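Long-range contacts in Oxidored_FMN domain-containing protein ([Pseudomonas] geniculata N1, PDB 6L6J), which is an amine oxidase acting on 6-hydroxypseudooxynicotine, with bound FMN, a [4Fe-4S] cluster and ADP: residues V227-A238 against Q277-V285; P518-D529 against M608-T617. All blocks are in the same frame, centred on the assembly; numbering follows the deposited sequence.

Interaction 1. Residues V227-A238 against Q277-V285; sequences VEDRRRQTNLTA and QQEPFIDFV
Val227 and Ala238 pack against Phe281 and Phe284 at the mouth of the FMN-binding TIM barrel, where the end of strand 220-229 and the loop after it meet the short helix 279-282, in the loop region between strands 255-261 and 293-296. This inner end is close-fitting. Val227 divides its branches: CG2 rests on Ile282 CG2 at 3.9 Å, while CG1, anti to the carbonyl carbon (chi1 -70°), leans on Phe284 CZ. Ala238 CB adds a contact of 3.5 Å to Phe284 CE1, and Arg243 of helix 241-249 also touches that ring.

The solvent side, around Glu228, Arg230 and Gln277, is more polar and partly exposed, and no direct hydrogen bond crosses it. Glu228 brings OE1 to the edge of the Phe281 ring, 3.7 Å from CD1, with carboxylate and ring planes 82° apart. Arg230, bent at chi3, crosses the same ring and lays one guanidinium face over its CZ atom, the planes 34° apart. An alanine here would probably uncover the rim of Phe281 and leave the bridging water without its arginine donor. Gln277 NE2 is held by the backbone oxygen of Trp265, whereas its OE1 accepts from that water at 2.8 Å; the water in turn accepts from Arg230 NH2.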
loop_
_atom_site.group_PDB
_atom_site.type_symbol
_atom_site.label_atom_id
_atom_site.label_comp_id
_atom_site.label_asym_id
_atom_site.label_seq_id
_atom_site.Cartn_x
_atom_site.Cartn_y
_atom_site.Cartn_z
ATOM N N VAL A 227 3.658 -19.829 4.111
ATOM C CA VAL A 227 4.570 -20.868 4.669
ATOM C C VAL A 227 4.628 -20.664 6.181
ATOM O O VAL A 227 4.532 -21.677 6.902
ATOM C CB VAL A 227 5.973 -20.863 4.026
ATOM C CG1 VAL A 227 5.921 -21.363 2.596
ATOM C CG2 VAL A 227 6.670 -19.513 4.094
ATOM N N GLU A 228 4.709 -19.405 6.627
ATOM C CA GLU A 228 4.661 -19.037 8.069
ATOM C C GLU A 228 3.487 -18.082 8.327
ATOM O O GLU A 228 3.263 -17.203 7.480
ATOM C CB GLU A 228 5.991 -18.422 8.504
ATOM C CG GLU A 228 6.020 -18.036 9.975
ATOM C CD GLU A 228 7.283 -18.414 10.732
ATOM O OE1 GLU A 228 8.102 -19.180 10.163
ATOM O OE2 GLU A 228 7.442 -17.945 11.895
ATOM N N ASP A 229 2.771 -18.254 9.448
ATOM C CA ASP A 229 1.834 -17.235 9.985
ATOM C C ASP A 229 2.552 -16.518 11.130
ATOM O O ASP A 229 2.855 -17.178 12.124
ATOM C CB ASP A 229 0.480 -17.834 10.411
ATOM C CG ASP A 229 -0.486 -16.846 11.080
ATOM O OD1 ASP A 229 -0.216 -16.460 12.234
ATOM O OD2 ASP A 229 -1.504 -16.454 10.447
ATOM N N ARG A 230 2.796 -15.209 10.977
ATOM C CA ARG A 230 3.534 -14.373 11.963
ATOM C C ARG A 230 2.543 -13.621 12.857
ATOM O O ARG A 230 3.011 -12.861 13.729
ATOM C CB ARG A 230 4.487 -13.431 11.227
ATOM C CG ARG A 230 5.546 -14.165 10.415
ATOM C CD ARG A 230 6.678 -13.266 9.958
ATOM N NE ARG A 230 7.517 -12.815 11.063
ATOM C CZ ARG A 230 8.380 -11.797 11.009
ATOM N NH1 ARG A 230 9.073 -11.462 12.085
ATOM N NH2 ARG A 230 8.560 -11.114 9.888
ATOM N N ARG A 231 1.234 -13.839 12.663
ATOM C CA ARG A 231 0.158 -13.210 13.486
ATOM C C ARG A 231 0.325 -13.716 14.927
ATOM O O ARG A 231 0.754 -12.920 15.785
ATOM C CB ARG A 231 -1.235 -13.473 12.886
ATOM C CG ARG A 231 -2.397 -12.863 13.655
ATOM C CD ARG A 231 -2.341 -11.339 13.808
ATOM N NE ARG A 231 -2.957 -10.879 15.057
ATOM C CZ ARG A 231 -4.270 -10.794 15.281
ATOM N NH1 ARG A 231 -4.710 -10.389 16.460
ATOM N NH2 ARG A 231 -5.142 -11.109 14.336
ATOM N N ARG A 232 0.077 -15.008 15.159
ATOM C CA ARG A 232 0.144 -15.675 16.493
ATOM C C ARG A 232 0.839 -17.027 16.306
ATOM O O ARG A 232 0.895 -17.492 15.153
ATOM C CB ARG A 232 -1.265 -15.833 17.087
ATOM C CG ARG A 232 -2.366 -16.052 16.052
ATOM C CD ARG A 232 -3.459 -16.988 16.517
ATOM N NE ARG A 232 -4.423 -16.366 17.424
ATOM C CZ ARG A 232 -5.669 -16.810 17.662
ATOM N NH1 ARG A 232 -6.135 -17.898 17.065
ATOM N NH2 ARG A 232 -6.451 -16.152 18.505
ATOM N N GLN A 233 1.332 -17.641 17.384
ATOM C CA GLN A 233 2.004 -18.971 17.338
ATOM C C GLN A 233 0.939 -20.063 17.147
ATOM O O GLN A 233 0.631 -20.765 18.133
ATOM C CB GLN A 233 2.854 -19.193 18.592
ATOM C CG GLN A 233 3.745 -18.002 18.939
ATOM C CD GLN A 233 5.093 -18.386 19.504
ATOM O OE1 GLN A 233 5.390 -19.556 19.747
ATOM N NE2 GLN A 233 5.936 -17.388 19.707
ATOM N N THR A 234 0.402 -20.175 15.920
ATOM C CA THR A 234 -0.623 -21.171 15.482
ATOM C C THR A 234 0.057 -22.506 15.105
ATOM O O THR A 234 -0.687 -23.497 14.904
ATOM C CB THR A 234 -1.502 -20.645 14.322
ATOM O OG1 THR A 234 -0.691 -20.378 13.177
ATOM C CG2 THR A 234 -2.283 -19.377 14.605
ATOM N N ASN A 235 1.400 -22.536 15.011
ATOM C CA ASN A 235 2.256 -23.719 14.672
ATOM C C ASN A 235 2.242 -24.015 13.159
ATOM O O ASN A 235 2.773 -25.075 12.751
ATOM C CB ASN A 235 1.884 -24.969 15.481
ATOM C CG ASN A 235 2.245 -24.847 16.946
ATOM O OD1 ASN A 235 3.074 -24.019 17.323
ATOM N ND2 ASN A 235 1.631 -25.671 17.778
ATOM N N LEU A 236 1.659 -23.117 12.353
ATOM C CA LEU A 236 1.810 -23.088 10.872
ATOM C C LEU A 236 3.099 -22.330 10.560
ATOM O O LEU A 236 3.012 -21.143 10.191
ATOM C CB LEU A 236 0.611 -22.390 10.209
ATOM C CG LEU A 236 -0.760 -23.046 10.386
ATOM C CD1 LEU A 236 -1.857 -22.154 9.809
ATOM C CD2 LEU A 236 -0.812 -24.435 9.757
ATOM N N THR A 237 4.247 -22.973 10.764
ATOM C CA THR A 237 5.593 -22.385 10.501
ATOM C C THR A 237 6.286 -23.167 9.383
ATOM O O THR A 237 5.962 -24.372 9.213
ATOM C CB THR A 237 6.438 -22.334 11.778
ATOM O OG1 THR A 237 6.466 -23.643 12.352
ATOM C CG2 THR A 237 5.902 -21.325 12.771
ATOM N N ALA A 238 7.200 -22.503 8.662
ATOM C CA ALA A 238 7.971 -23.066 7.525
ATOM C C ALA A 238 8.714 -24.323 7.973
ATOM O O ALA A 238 8.869 -25.230 7.130
ATOM C CB ALA A 238 8.949 -22.055 6.984
ATOM N N GLN A 277 12.711 -9.202 2.752
ATOM C CA GLN A 277 12.603 -9.555 4.197
ATOM C C GLN A 277 12.052 -10.982 4.334
ATOM O O GLN A 277 12.269 -11.596 5.411
ATOM C CB GLN A 277 11.751 -8.532 4.968
ATOM C CG GLN A 277 10.292 -8.428 4.493
ATOM C CD GLN A 277 9.284 -9.343 5.180
ATOM O OE1 GLN A 277 9.630 -10.107 6.106
ATOM N NE2 GLN A 277 8.026 -9.279 4.707
ATOM N N GLN A 278 11.388 -11.502 3.293
ATOM C CA GLN A 278 10.702 -12.824 3.339
ATOM C C GLN A 278 11.700 -13.936 3.015
ATOM O O GLN A 278 11.356 -15.122 3.228
ATOM C CB GLN A 278 9.536 -12.910 2.363
ATOM C CG GLN A 278 8.508 -11.795 2.519
ATOM C CD GLN A 278 7.132 -12.238 2.068
ATOM O OE1 GLN A 278 6.946 -13.343 1.569
ATOM N NE2 GLN A 278 6.140 -11.377 2.242
ATOM N N GLU A 279 12.897 -13.569 2.544
ATOM C CA GLU A 279 13.863 -14.561 2.001
ATOM C C GLU A 279 14.014 -15.689 3.015
ATOM O O GLU A 279 13.704 -16.829 2.683
ATOM C CB GLU A 279 15.204 -13.928 1.638
ATOM C CG GLU A 279 16.304 -14.964 1.538
ATOM C CD GLU A 279 17.575 -14.512 0.848
ATOM O OE1 GLU A 279 17.573 -13.414 0.224
ATOM O OE2 GLU A 279 18.581 -15.282 0.954
ATOM N N PRO A 280 14.462 -15.413 4.266
ATOM C CA PRO A 280 14.653 -16.455 5.282
ATOM C C PRO A 280 13.491 -17.440 5.423
ATOM O O PRO A 280 13.768 -18.557 5.721
ATOM C CB PRO A 280 14.770 -15.691 6.606
ATOM C CG PRO A 280 14.369 -14.266 6.257
ATOM C CD PRO A 280 14.783 -14.080 4.806
ATOM N N PHE A 281 12.249 -16.999 5.187
ATOM C CA PHE A 281 11.009 -17.793 5.402
ATOM C C PHE A 281 10.700 -18.705 4.207
ATOM O O PHE A 281 10.138 -19.806 4.466
ATOM C CB PHE A 281 9.809 -16.873 5.630
ATOM C CG PHE A 281 9.893 -16.008 6.858
ATOM C CD1 PHE A 281 9.516 -16.506 8.098
ATOM C CD2 PHE A 281 10.331 -14.689 6.770
ATOM C CE1 PHE A 281 9.584 -15.706 9.231
ATOM C CE2 PHE A 281 10.402 -13.892 7.906
ATOM C CZ PHE A 281 10.034 -14.404 9.136
ATOM N N ILE A 282 11.049 -18.289 2.974
ATOM C CA ILE A 282 10.714 -19.023 1.704
ATOM C C ILE A 282 11.963 -19.672 1.092
ATOM O O ILE A 282 11.776 -20.458 0.160
ATOM C CB ILE A 282 9.958 -18.138 0.673
ATOM C CG1 ILE A 282 10.721 -16.869 0.270
ATOM C CG2 ILE A 282 8.566 -17.801 1.168
ATOM C CD1 ILE A 282 11.999 -17.122 -0.510
ATOM N N ASP A 283 13.156 -19.333 1.592
ATOM C CA ASP A 283 14.509 -19.853 1.209
ATOM C C ASP A 283 14.484 -21.362 0.962
ATOM O O ASP A 283 15.201 -21.827 0.081
ATOM C CB ASP A 283 15.526 -19.664 2.353
ATOM C CG ASP A 283 16.824 -18.965 1.981
ATOM O OD1 ASP A 283 16.859 -18.319 0.886
ATOM O OD2 ASP A 283 17.774 -19.028 2.793
ATOM N N PHE A 284 13.739 -22.101 1.780
ATOM C CA PHE A 284 13.738 -23.588 1.808
ATOM C C PHE A 284 12.941 -24.159 0.617
ATOM O O PHE A 284 13.151 -25.333 0.247
ATOM C CB PHE A 284 13.154 -24.102 3.131
ATOM C CG PHE A 284 11.645 -24.080 3.188
ATOM C CD1 PHE A 284 10.963 -22.919 3.556
ATOM C CD2 PHE A 284 10.907 -25.213 2.878
ATOM C CE1 PHE A 284 9.577 -22.899 3.651
ATOM C CE2 PHE A 284 9.522 -25.187 2.952
ATOM C CZ PHE A 284 8.859 -24.036 3.346
ATOM N N VAL A 285 12.008 -23.384 0.077
ATOM C CA VAL A 285 10.989 -23.881 -0.893
ATOM C C VAL A 285 11.685 -24.489 -2.120
ATOM O O VAL A 285 11.264 -25.577 -2.517
ATOM C CB VAL A 285 9.981 -22.777 -1.284
ATOM C CG1 VAL A 285 9.010 -23.253 -2.358
ATOM C CG2 VAL A 285 9.211 -22.281 -0.073
HETATM O O HOH W 1 7.500 -11.263 7.478
#

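Interaction 2. Residues P518-D529 against M608-T617; sequences PEGGSVIVYDED and MAADAVVLVT
Ile524 pushes its CD1 into a hollow between Met608 and Ala610, 3.6 Å from Met608 CB and 3.8 Å from Ala610 CB. CG1 lies anti to the carbonyl carbon (chi1 -79°) and the chain runs on extended, which carries the methyl over the bend between strands 605-609 and 612-621; Val595 covers the same side chain from strand 594-599. Beyond it on this face, Tyr526 CD2 meets Leu615 CD2 as the two side chains cross obliquely, and the phenol hydroxyl is hydrogen-bonded to His494.

These bumps sit on a parallel beta pair, strands 522-527 and 612-616, inside the mixed sheet of the second alpha/beta domain of this Old Yellow Enzyme-like family. Backbone bonds run from Ala612 N to Ser522 O through to Glu528 N to Val616 O; the one from Tyr526 N to Val614 O measures 2.8 Å.

The opposite face carries smaller knobs. The small Ala612 leaves room for the ring of Pro518, whose CG comes to 3.6 Å from Ala612 CB, and Val523 CG2 presses on the same methyl from 3.8 Å. Farther along, Val525 CG1 meets Val616 CG2, with Val537 and Leu541 of helix 533-542 laid over Val525. At the exposed turn Asp611 OD2 lies against Gly521 CA and accepts a weak bond from Ser522 N, and Ser522 OG accepts from Asp611 N at 3.1 Å.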
loop_
_atom_site.group_PDB
_atom_site.type_symbol
_atom_site.label_atom_id
_atom_site.label_comp_id
_atom_site.label_asym_id
_atom_site.label_seq_id
_atom_site.Cartn_x
_atom_site.Cartn_y
_atom_site.Cartn_z
ATOM N N PRO A 518 13.149 17.929 24.216
ATOM C CA PRO A 518 13.265 18.083 25.660
ATOM C C PRO A 518 14.468 17.233 26.084
ATOM O O PRO A 518 14.620 16.162 25.525
ATOM C CB PRO A 518 11.941 17.581 26.264
ATOM C CG PRO A 518 11.210 16.888 25.128
ATOM C CD PRO A 518 11.963 17.153 23.837
ATOM N N GLU A 519 15.286 17.754 27.003
ATOM C CA GLU A 519 16.628 17.209 27.356
ATOM C C GLU A 519 16.439 15.764 27.819
ATOM O O GLU A 519 17.123 14.860 27.305
ATOM C CB GLU A 519 17.307 18.040 28.451
ATOM C CG GLU A 519 18.792 18.273 28.204
ATOM C CD GLU A 519 19.090 19.507 27.364
ATOM O OE1 GLU A 519 18.683 20.621 27.787
ATOM O OE2 GLU A 519 19.716 19.358 26.285
ATOM N N GLY A 520 15.524 15.560 28.755
ATOM C CA GLY A 520 15.162 14.215 29.211
ATOM C C GLY A 520 13.798 14.235 29.857
ATOM O O GLY A 520 12.884 14.891 29.312
ATOM N N GLY A 521 13.673 13.522 30.972
ATOM C CA GLY A 521 12.450 13.463 31.786
ATOM C C GLY A 521 11.319 12.788 31.038
ATOM O O GLY A 521 11.590 12.070 30.039
ATOM N N SER A 522 10.096 12.993 31.536
ATOM C CA SER A 522 8.848 12.404 31.012
ATOM C C SER A 522 8.318 13.336 29.921
ATOM O O SER A 522 8.632 14.532 29.958
ATOM C CB SER A 522 7.860 12.200 32.115
ATOM O OG SER A 522 7.557 13.446 32.730
ATOM N N VAL A 523 7.579 12.793 28.956
ATOM C CA VAL A 523 6.905 13.587 27.891
ATOM C C VAL A 523 5.637 12.838 27.463
ATOM O O VAL A 523 5.689 11.586 27.269
ATOM C CB VAL A 523 7.847 13.898 26.714
ATOM C CG1 VAL A 523 8.589 12.664 26.243
ATOM C CG2 VAL A 523 7.116 14.541 25.552
ATOM N N ILE A 524 4.538 13.594 27.380
ATOM C CA ILE A 524 3.230 13.138 26.827
ATOM C C ILE A 524 3.129 13.592 25.371
ATOM O O ILE A 524 3.267 14.819 25.101
ATOM C CB ILE A 524 2.047 13.657 27.661
ATOM C CG1 ILE A 524 1.871 12.815 28.930
ATOM C CG2 ILE A 524 0.788 13.686 26.815
ATOM C CD1 ILE A 524 0.884 13.385 29.918
ATOM N N VAL A 525 2.914 12.634 24.472
ATOM C CA VAL A 525 2.592 12.909 23.039
ATOM C C VAL A 525 1.106 12.656 22.899
ATOM O O VAL A 525 0.687 11.539 23.215
ATOM C CB VAL A 525 3.411 12.053 22.055
ATOM C CG1 VAL A 525 3.202 12.487 20.623
ATOM C CG2 VAL A 525 4.889 12.091 22.392
ATOM N N TYR A 526 0.357 13.699 22.544
ATOM C CA TYR A 526 -1.123 13.675 22.417
ATOM C C TYR A 526 -1.450 13.597 20.931
ATOM O O TYR A 526 -1.032 14.505 20.172
ATOM C CB TYR A 526 -1.725 14.895 23.108
ATOM C CG TYR A 526 -3.229 14.906 23.223
ATOM C CD1 TYR A 526 -3.932 13.816 23.713
ATOM C CD2 TYR A 526 -3.945 16.049 22.905
ATOM C CE1 TYR A 526 -5.310 13.860 23.848
ATOM C CE2 TYR A 526 -5.320 16.111 23.045
ATOM C CZ TYR A 526 -6.004 15.009 23.508
ATOM O OH TYR A 526 -7.361 15.079 23.622
ATOM N N ASP A 527 -2.092 12.494 20.539
ATOM C CA ASP A 527 -2.424 12.162 19.134
ATOM C C ASP A 527 -3.917 12.407 18.900
ATOM O O ASP A 527 -4.725 11.599 19.383
ATOM C CB ASP A 527 -2.017 10.727 18.806
ATOM C CG ASP A 527 -2.236 10.378 17.354
ATOM O OD1 ASP A 527 -2.401 11.337 16.553
ATOM O OD2 ASP A 527 -2.237 9.157 17.044
ATOM N N GLU A 528 -4.232 13.504 18.207
ATOM C CA GLU A 528 -5.558 13.820 17.612
ATOM C C GLU A 528 -5.444 13.843 16.073
ATOM O O GLU A 528 -6.367 14.381 15.421
ATOM C CB GLU A 528 -6.032 15.184 18.117
ATOM C CG GLU A 528 -6.665 15.132 19.489
ATOM C CD GLU A 528 -8.174 15.006 19.464
ATOM O OE1 GLU A 528 -8.827 15.947 18.981
ATOM O OE2 GLU A 528 -8.685 13.964 19.908
ATOM N N ASP A 529 -4.335 13.343 15.515
ATOM C CA ASP A 529 -4.101 13.247 14.053
ATOM C C ASP A 529 -4.462 11.837 13.591
ATOM O O ASP A 529 -5.049 11.733 12.516
ATOM C CB ASP A 529 -2.652 13.559 13.694
ATOM C CG ASP A 529 -2.294 13.168 12.278
ATOM O OD1 ASP A 529 -2.583 13.952 11.369
ATOM O OD2 ASP A 529 -1.766 12.062 12.111
ATOM N N MET A 608 -1.305 13.097 35.084
ATOM C CA MET A 608 -0.067 12.472 34.566
ATOM C C MET A 608 1.064 13.492 34.692
ATOM O O MET A 608 0.908 14.627 34.210
ATOM C CB MET A 608 -0.207 12.073 33.094
ATOM C CG MET A 608 -1.344 11.095 32.825
ATOM S SD MET A 608 -1.377 10.462 31.116
ATOM C CE MET A 608 -2.583 9.159 31.351
ATOM N N ALA A 609 2.166 13.093 35.318
ATOM C CA ALA A 609 3.415 13.874 35.335
ATOM C C ALA A 609 3.892 13.996 33.881
ATOM O O ALA A 609 3.679 13.052 33.096
ATOM C CB ALA A 609 4.418 13.215 36.245
ATOM N N ALA A 610 4.454 15.140 33.512
ATOM C CA ALA A 610 4.905 15.410 32.138
ATOM C C ALA A 610 5.821 16.639 32.131
ATOM O O ALA A 610 5.301 17.757 32.266
ATOM C CB ALA A 610 3.702 15.590 31.249
ATOM N N ASP A 611 7.125 16.428 31.976
ATOM C CA ASP A 611 8.110 17.531 31.930
ATOM C C ASP A 611 7.964 18.233 30.578
ATOM O O ASP A 611 8.113 19.465 30.533
ATOM C CB ASP A 611 9.503 16.999 32.258
ATOM C CG ASP A 611 9.598 16.484 33.689
ATOM O OD1 ASP A 611 9.166 17.239 34.612
ATOM O OD2 ASP A 611 10.070 15.331 33.870
ATOM N N ALA A 612 7.643 17.486 29.523
ATOM C CA ALA A 612 7.287 18.033 28.191
ATOM C C ALA A 612 5.950 17.440 27.718
ATOM O O ALA A 612 5.441 16.447 28.343
ATOM C CB ALA A 612 8.392 17.770 27.207
ATOM N N VAL A 613 5.394 18.055 26.667
ATOM C CA VAL A 613 4.073 17.704 26.065
ATOM C C VAL A 613 4.163 17.988 24.573
ATOM O O VAL A 613 4.456 19.159 24.241
ATOM C CB VAL A 613 2.934 18.528 26.697
ATOM C CG1 VAL A 613 1.619 18.351 25.945
ATOM C CG2 VAL A 613 2.755 18.215 28.179
ATOM N N VAL A 614 3.948 16.986 23.712
ATOM C CA VAL A 614 3.861 17.262 22.248
ATOM C C VAL A 614 2.393 17.106 21.837
ATOM O O VAL A 614 1.822 15.998 22.022
ATOM C CB VAL A 614 4.819 16.408 21.395
ATOM C CG1 VAL A 614 4.979 17.002 20.007
ATOM C CG2 VAL A 614 6.186 16.245 22.046
ATOM N N LEU A 615 1.792 18.210 21.378
ATOM C CA LEU A 615 0.439 18.240 20.773
ATOM C C LEU A 615 0.537 17.941 19.264
ATOM O O LEU A 615 1.137 18.735 18.530
ATOM C CB LEU A 615 -0.191 19.608 21.053
ATOM C CG LEU A 615 -0.392 19.960 22.529
ATOM C CD1 LEU A 615 -0.895 21.381 22.689
ATOM C CD2 LEU A 615 -1.353 19.000 23.216
ATOM N N VAL A 616 -0.022 16.802 18.842
ATOM C CA VAL A 616 -0.148 16.378 17.414
ATOM C C VAL A 616 -1.646 16.299 17.087
ATOM O O VAL A 616 -2.237 15.205 17.271
ATOM C CB VAL A 616 0.574 15.036 17.143
ATOM C CG1 VAL A 616 0.948 14.904 15.678
ATOM C CG2 VAL A 616 1.812 14.842 18.005
ATOM N N THR A 617 -2.234 17.419 16.637
ATOM C CA THR A 617 -3.714 17.588 16.511
ATOM C C THR A 617 -4.142 18.095 15.122
ATOM O O THR A 617 -5.354 18.098 14.852
ATOM C CB THR A 617 -4.253 18.500 17.625
ATOM O OG1 THR A 617 -3.677 19.790 17.439
ATOM C CG2 THR A 617 -3.935 17.982 19.012
#

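Overall arrangement
The two contacts belong to different domains and do not touch: their centres lie 38 Å apart, with nearest atoms about 20 Å apart. Interaction 1 is partly buried and joins a strand end and loop to a short helix at the barrel mouth, close to the flavin; it has no direct hydrogen bond across it, relying on side-chain packing and one bridging water. Interaction 2 is largely buried; it pairs two neighbouring strands of one sheet through regular backbone bonds, with apolar packing on both faces, and also touches edge strand 605-609 of the antiparallel sheet. Its surface burial is also greater, 837 against 364 Å². Whereas the side chain of Gln277 lies about 7 Å from FMN, that of Asp529 is about 13 Å from ADP.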